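Local coordinates for peptidoglycan-recognition protein-LC (PDB 1Z6I) that activates the imd/Relish innate immune pathway in response to Gram-negative peptidoglycan and lipopolysaccharide, this chain being the predicted extracellular recognition domain of the membrane receptor, at residues V27-T32 with F100-S105; D62-F67 with M84-N89. All blocks are in the same frame, centred on the assembly; numbering follows the deposited sequence.

Overall arrangement
Both contacts belong to the amidase-like recognition domain, with centres about 11 Å apart. Contact 1 pairs two parallel strands inside the sheet; contact 2 joins two loops beside it, and both of its segments lie between those strands in sequence. The two contacts also touch. Ala101 N lies 2.9 Å from Phe67 O, a probable hydrogen bond that continues the sheet, and Ala101 CB packs against Tyr65 CG at 3.4 Å. Met88 CE reaches Ile28 CG2 at 3.6 Å and also packs on Leu30. The Gly104 position is about 7 Å from a bound N-acetylglucosamine, and the side chain of Ala86 about 4 Å from a sulfate other than the one bound by Ser105, probably from the crystallisation liquor.

Contact 1 of 2, residues V27-T32 with F100-S105; sequences VIALPT and FAYIGS. With SO4 (sulfate ion), chain D.
Val27 lays its CG1 methyl squarely over the Phe100 ring, 3.8 Å from the centroid and 1° off the normal, a CH-pi contact. Having CG1 anti to the backbone N (chi1 178°) places the methyl over the ring, and Leu123 of helix 113-129 packs against both residues. Farther along the same face, the small Ala29 CB leaves room for the Tyr102 ring and meets CE2 at 3.9 Å; the phenol OH is satisfied by a hydrogen bond to Thr119. Between the strands, Phe100 N bonds to Ile28 O, Leu30 N to Phe100 O, and Tyr102 N to Leu30 O at 2.8 Å, the straightest of the set at 169°. The pairing runs one residue past strand 24-31, where Thr32 N donates to Tyr102 O at 3.0 Å and Thr32 CG2 sits 3.4 Å from Gly104 N. Glycine suits position 104 because its backbone angles would press any side chain against the preceding carbonyl. Beyond it, Ser105 OG donates to sulfate O2 at 2.7 Å. The ladder is that of neighbouring interior parallel strands of the mixed sheet of the peptidoglycan-recognition, amidase-2 fold, with helix 113-129 packed over its Val27, Phe100 and Tyr102 face.

Contact 2 of 2, residues D62-F67 with M84-N89; sequences DIAYNF and MGAHMN
Ala64 and Ala86 bring two irregular backbones to 4.8 Å between their CA atoms, the touching parts running 121° apart. In the peptidoglycan-recognition fold these are the loop leading into strand 67-69 and the loop before helix 91-94, and they are joined by one backbone hydrogen bond. Ala86 N donates to Ala64 O at 2.8 Å, in the carbonyl plane and on a lone pair, in a nearly straight bond. The two alanines suit this close approach: their CB atoms meet at 4.5 Å, and a short methyl lets the backbones come together.

Gly85 passes close by, its CA 3.3 Å from Ala64 O. Glycine fits here because the position lies between Asn66 OD1, Ala64 O and His87 ND1, with too little space for a CB. Asn66 and His87 lie across each other with amide and ring planes 67° apart, OD1 coming within 3.9 Å of CE1 obliquely to the ring, without a hydrogen bond. His87 has CG wedged between its backbone N and carbonyl carbon (chi1 41°), which brings the ND1-CE1 side of the ring toward Asn66; Ala64 O lies near the ring plane, at its edge. At the far end of the imidazole, NE2 is hydrogen-bonded to Ser97 OG, which limits the rotation of the ring. Tyr65 adds its CD1 at 4.4 Å from His87 CB, while Ala64 CB covers one face of the phenol ring.

The segment 84-89 ends in a type I turn from Ala86 to Asn89. Asparagine suits position 66 because a buried amide can both give and take: OD1 accepts from Ser99 N of strand 98-102, while ND2 donates to Gly80 O in the chain after strand 75-77.

Contact 1 of 2, residues V27-T32 with F100-S105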
loop_
_atom_site.group_PDB
_atom_site.type_symbol
_atom_site.label_atom_id
_atom_site.label_comp_id
_atom_site.label_asym_id
_atom_site.label_seq_id
_atom_site.Cartn_x
_atom_site.Cartn_y
_atom_site.Cartn_z
ATOM N N VAL A 27 -9.919 0.244 -2.469
ATOM C CA VAL A 27 -8.486 0.506 -2.360
ATOM C C VAL A 27 -8.252 1.129 -0.993
ATOM O O VAL A 27 -8.946 2.058 -0.617
ATOM C CB VAL A 27 -7.992 1.450 -3.464
ATOM C CG1 VAL A 27 -6.507 1.741 -3.305
ATOM C CG2 VAL A 27 -8.268 0.849 -4.832
ATOM N N ILE A 28 -7.267 0.617 -0.263
ATOM C CA ILE A 28 -7.090 0.912 1.148
ATOM C C ILE A 28 -5.709 1.519 1.388
ATOM O O ILE A 28 -4.676 0.868 1.148
ATOM C CB ILE A 28 -7.235 -0.387 1.960
ATOM C CG1 ILE A 28 -8.659 -0.935 1.818
ATOM C CG2 ILE A 28 -6.903 -0.145 3.425
ATOM C CD1 ILE A 28 -8.809 -2.367 2.229
ATOM N N ALA A 29 -5.703 2.766 1.854
ATOM C CA ALA A 29 -4.490 3.439 2.270
ATOM C C ALA A 29 -4.096 3.075 3.715
ATOM O O ALA A 29 -4.946 2.952 4.600
ATOM C CB ALA A 29 -4.658 4.935 2.132
ATOM N N LEU A 30 -2.793 2.916 3.925
ATOM C CA LEU A 30 -2.213 2.585 5.224
ATOM C C LEU A 30 -0.870 3.281 5.387
ATOM O O LEU A 30 -0.133 3.415 4.417
ATOM C CB LEU A 30 -1.898 1.089 5.305
ATOM C CG LEU A 30 -2.994 0.045 5.222
ATOM C CD1 LEU A 30 -3.104 -0.476 3.810
ATOM C CD2 LEU A 30 -2.678 -1.092 6.199
ATOM N N PRO A 31 -0.512 3.652 6.613
ATOM C CA PRO A 31 0.858 4.069 6.893
ATOM C C PRO A 31 1.737 2.838 7.122
ATOM O O PRO A 31 1.299 1.820 7.660
ATOM C CB PRO A 31 0.714 4.863 8.178
ATOM C CG PRO A 31 -0.365 4.160 8.902
ATOM C CD PRO A 31 -1.335 3.689 7.835
ATOM N N THR A 32 2.989 2.965 6.732
ATOM C CA THR A 32 3.959 1.889 6.855
ATOM C C THR A 32 4.579 1.906 8.258
ATOM O O THR A 32 5.111 0.904 8.735
ATOM C CB THR A 32 5.003 2.069 5.735
ATOM O OG1 THR A 32 5.195 0.834 5.033
ATOM C CG2 THR A 32 6.354 2.461 6.260
ATOM N N PHE A 100 -2.509 0.364 -0.867
ATOM C CA PHE A 100 -1.446 1.328 -1.143
ATOM C C PHE A 100 -0.858 1.734 0.211
ATOM O O PHE A 100 -1.504 2.434 0.986
ATOM C CB PHE A 100 -2.011 2.589 -1.812
ATOM C CG PHE A 100 -2.504 2.408 -3.244
ATOM C CD1 PHE A 100 -2.537 1.177 -3.874
ATOM C CD2 PHE A 100 -2.957 3.519 -3.948
ATOM C CE1 PHE A 100 -2.996 1.052 -5.164
ATOM C CE2 PHE A 100 -3.416 3.404 -5.245
ATOM C CZ PHE A 100 -3.436 2.164 -5.856
ATOM N N ALA A 101 0.362 1.308 0.508
ATOM C CA ALA A 101 0.982 1.620 1.808
ATOM C C ALA A 101 1.940 2.781 1.652
ATOM O O ALA A 101 2.763 2.773 0.764
ATOM C CB ALA A 101 1.710 0.414 2.352
ATOM N N TYR A 102 1.848 3.774 2.520
ATOM C CA TYR A 102 2.667 4.977 2.373
ATOM C C TYR A 102 3.865 4.884 3.302
ATOM O O TYR A 102 3.703 4.793 4.520
ATOM C CB TYR A 102 1.823 6.244 2.604
ATOM C CG TYR A 102 0.825 6.419 1.477
ATOM C CD1 TYR A 102 1.065 7.309 0.429
ATOM C CD2 TYR A 102 -0.317 5.631 1.419
ATOM C CE1 TYR A 102 0.165 7.435 -0.626
ATOM C CE2 TYR A 102 -1.219 5.747 0.372
ATOM C CZ TYR A 102 -0.976 6.649 -0.645
ATOM O OH TYR A 102 -1.871 6.744 -1.679
ATOM N N ILE A 103 5.057 4.882 2.700
ATOM C CA ILE A 103 6.316 4.749 3.423
ATOM C C ILE A 103 6.502 5.974 4.299
ATOM O O ILE A 103 6.814 7.061 3.817
ATOM C CB ILE A 103 7.537 4.566 2.456
ATOM C CG1 ILE A 103 7.313 3.392 1.502
ATOM C CG2 ILE A 103 8.833 4.315 3.259
ATOM C CD1 ILE A 103 8.431 3.168 0.498
ATOM N N GLY A 104 6.252 5.791 5.586
ATOM C CA GLY A 104 6.401 6.844 6.564
ATOM C C GLY A 104 5.390 6.733 7.689
ATOM O O GLY A 104 4.559 5.840 7.724
ATOM N N SER A 105 5.500 7.656 8.628
ATOM C CA SER A 105 4.549 7.819 9.712
ATOM C C SER A 105 3.829 9.117 9.416
ATOM O O SER A 105 4.489 10.132 9.154
ATOM C CB SER A 105 5.292 7.933 11.037
ATOM O OG SER A 105 4.401 7.773 12.117
HETATM S S SO4 D . 4.319 11.525 12.641
HETATM O O1 SO4 D . 3.581 11.919 11.449
HETATM O O2 SO4 D . 3.857 10.210 13.077
HETATM O O3 SO4 D . 5.736 11.499 12.286
HETATM O O4 SO4 D . 4.100 12.475 13.727
#

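Contact 2 of 2, residues D62-F67 with M84-N89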
loop_
_atom_site.group_PDB
_atom_site.type_symbol
_atom_site.label_atom_id
_atom_site.label_comp_id
_atom_site.label_asym_id
_atom_site.label_seq_id
_atom_site.Cartn_x
_atom_site.Cartn_y
_atom_site.Cartn_z
ATOM N N ASP A 62 4.970 -12.744 3.410
ATOM C CA ASP A 62 5.590 -11.741 2.543
ATOM C C ASP A 62 5.206 -10.333 3.010
ATOM O O ASP A 62 4.336 -10.161 3.876
ATOM C CB ASP A 62 5.106 -11.958 1.099
ATOM C CG ASP A 62 6.040 -11.361 0.045
ATOM O OD1 ASP A 62 7.154 -10.884 0.388
ATOM O OD2 ASP A 62 5.728 -11.345 -1.171
ATOM N N ILE A 63 5.869 -9.330 2.450
ATOM C CA ILE A 63 5.511 -7.939 2.690
ATOM C C ILE A 63 4.000 -7.834 2.536
ATOM O O ILE A 63 3.447 -8.362 1.588
ATOM C CB ILE A 63 6.287 -7.004 1.717
ATOM C CG1 ILE A 63 6.150 -5.539 2.132
ATOM C CG2 ILE A 63 5.844 -7.178 0.284
ATOM C CD1 ILE A 63 7.203 -4.648 1.495
ATOM N N ALA A 64 3.332 -7.178 3.478
ATOM C CA ALA A 64 1.874 -7.241 3.582
ATOM C C ALA A 64 1.106 -6.594 2.424
ATOM O O ALA A 64 -0.040 -6.965 2.161
ATOM C CB ALA A 64 1.430 -6.623 4.878
ATOM N N TYR A 65 1.749 -5.662 1.724
ATOM C CA TYR A 65 1.045 -4.709 0.879
ATOM C C TYR A 65 1.147 -5.034 -0.593
ATOM O O TYR A 65 2.124 -5.625 -1.047
ATOM C CB TYR A 65 1.612 -3.307 1.099
ATOM C CG TYR A 65 1.890 -2.972 2.549
ATOM C CD1 TYR A 65 0.848 -2.719 3.433
ATOM C CD2 TYR A 65 3.193 -2.910 3.033
ATOM C CE1 TYR A 65 1.096 -2.404 4.759
ATOM C CE2 TYR A 65 3.448 -2.590 4.352
ATOM C CZ TYR A 65 2.395 -2.344 5.211
ATOM O OH TYR A 65 2.633 -2.036 6.525
ATOM N N ASN A 66 0.148 -4.607 -1.352
ATOM C CA ASN A 66 0.180 -4.775 -2.797
ATOM C C ASN A 66 1.177 -3.806 -3.413
ATOM O O ASN A 66 2.025 -4.197 -4.209
ATOM C CB ASN A 66 -1.227 -4.606 -3.370
ATOM C CG ASN A 66 -2.157 -5.698 -2.901
ATOM O OD1 ASN A 66 -3.002 -5.492 -2.028
ATOM N ND2 ASN A 66 -1.961 -6.888 -3.433
ATOM N N PHE A 67 1.095 -2.548 -2.993
ATOM C CA PHE A 67 2.003 -1.496 -3.454
ATOM C C PHE A 67 2.487 -0.632 -2.297
ATOM O O PHE A 67 1.809 -0.511 -1.277
ATOM C CB PHE A 67 1.295 -0.634 -4.499
ATOM C CG PHE A 67 0.953 -1.394 -5.730
ATOM C CD1 PHE A 67 1.937 -1.697 -6.655
ATOM C CD2 PHE A 67 -0.335 -1.861 -5.939
ATOM C CE1 PHE A 67 1.645 -2.431 -7.775
ATOM C CE2 PHE A 67 -0.634 -2.591 -7.066
ATOM C CZ PHE A 67 0.361 -2.882 -7.985
ATOM N N MET A 84 -3.085 -11.510 -3.192
ATOM C CA MET A 84 -3.855 -11.034 -2.051
ATOM C C MET A 84 -2.937 -10.423 -0.994
ATOM O O MET A 84 -2.020 -11.077 -0.529
ATOM C CB MET A 84 -4.667 -12.181 -1.444
ATOM C CG MET A 84 -5.922 -11.712 -0.731
ATOM S SD MET A 84 -6.659 -12.910 0.351
ATOM C CE MET A 84 -7.620 -13.910 -0.794
ATOM N N GLY A 85 -3.177 -9.162 -0.631
ATOM C CA GLY A 85 -2.466 -8.523 0.468
ATOM C C GLY A 85 -2.879 -9.090 1.820
ATOM O O GLY A 85 -3.868 -9.821 1.910
ATOM N N ALA A 86 -2.104 -8.782 2.858
ATOM C CA ALA A 86 -2.456 -9.133 4.231
ATOM C C ALA A 86 -2.604 -7.882 5.096
ATOM O O ALA A 86 -2.557 -7.961 6.313
ATOM C CB ALA A 86 -1.417 -10.044 4.821
ATOM N N HIS A 87 -2.811 -6.741 4.446
ATOM C CA HIS A 87 -2.906 -5.439 5.102
ATOM C C HIS A 87 -3.881 -5.354 6.281
ATOM O O HIS A 87 -3.540 -4.783 7.303
ATOM C CB HIS A 87 -3.212 -4.341 4.068
ATOM C CG HIS A 87 -4.220 -4.734 3.032
ATOM N ND1 HIS A 87 -3.936 -5.613 2.011
ATOM C CD2 HIS A 87 -5.503 -4.345 2.845
ATOM C CE1 HIS A 87 -5.006 -5.761 1.252
ATOM N NE2 HIS A 87 -5.972 -5.001 1.737
ATOM N N MET A 88 -5.083 -5.910 6.147
ATOM C CA MET A 88 -6.102 -5.825 7.215
ATOM C C MET A 88 -6.098 -6.998 8.202
ATOM O O MET A 88 -6.828 -6.971 9.191
ATOM C CB MET A 88 -7.509 -5.701 6.615
ATOM C CG MET A 88 -7.667 -4.557 5.630
ATOM S SD MET A 88 -7.424 -2.953 6.408
ATOM C CE MET A 88 -5.917 -2.533 5.869
ATOM N N ASN A 89 -5.297 -8.029 7.928
ATOM C CA ASN A 89 -5.288 -9.258 8.730
ATOM C C ASN A 89 -6.713 -9.816 8.867
ATOM O O ASN A 89 -7.099 -10.354 9.898
ATOM C CB ASN A 89 -4.630 -9.015 10.101
ATOM C CG ASN A 89 -4.302 -10.315 10.852
ATOM O OD1 ASN A 89 -4.315 -10.345 12.094
ATOM N ND2 ASN A 89 -4.003 -11.386 10.111
#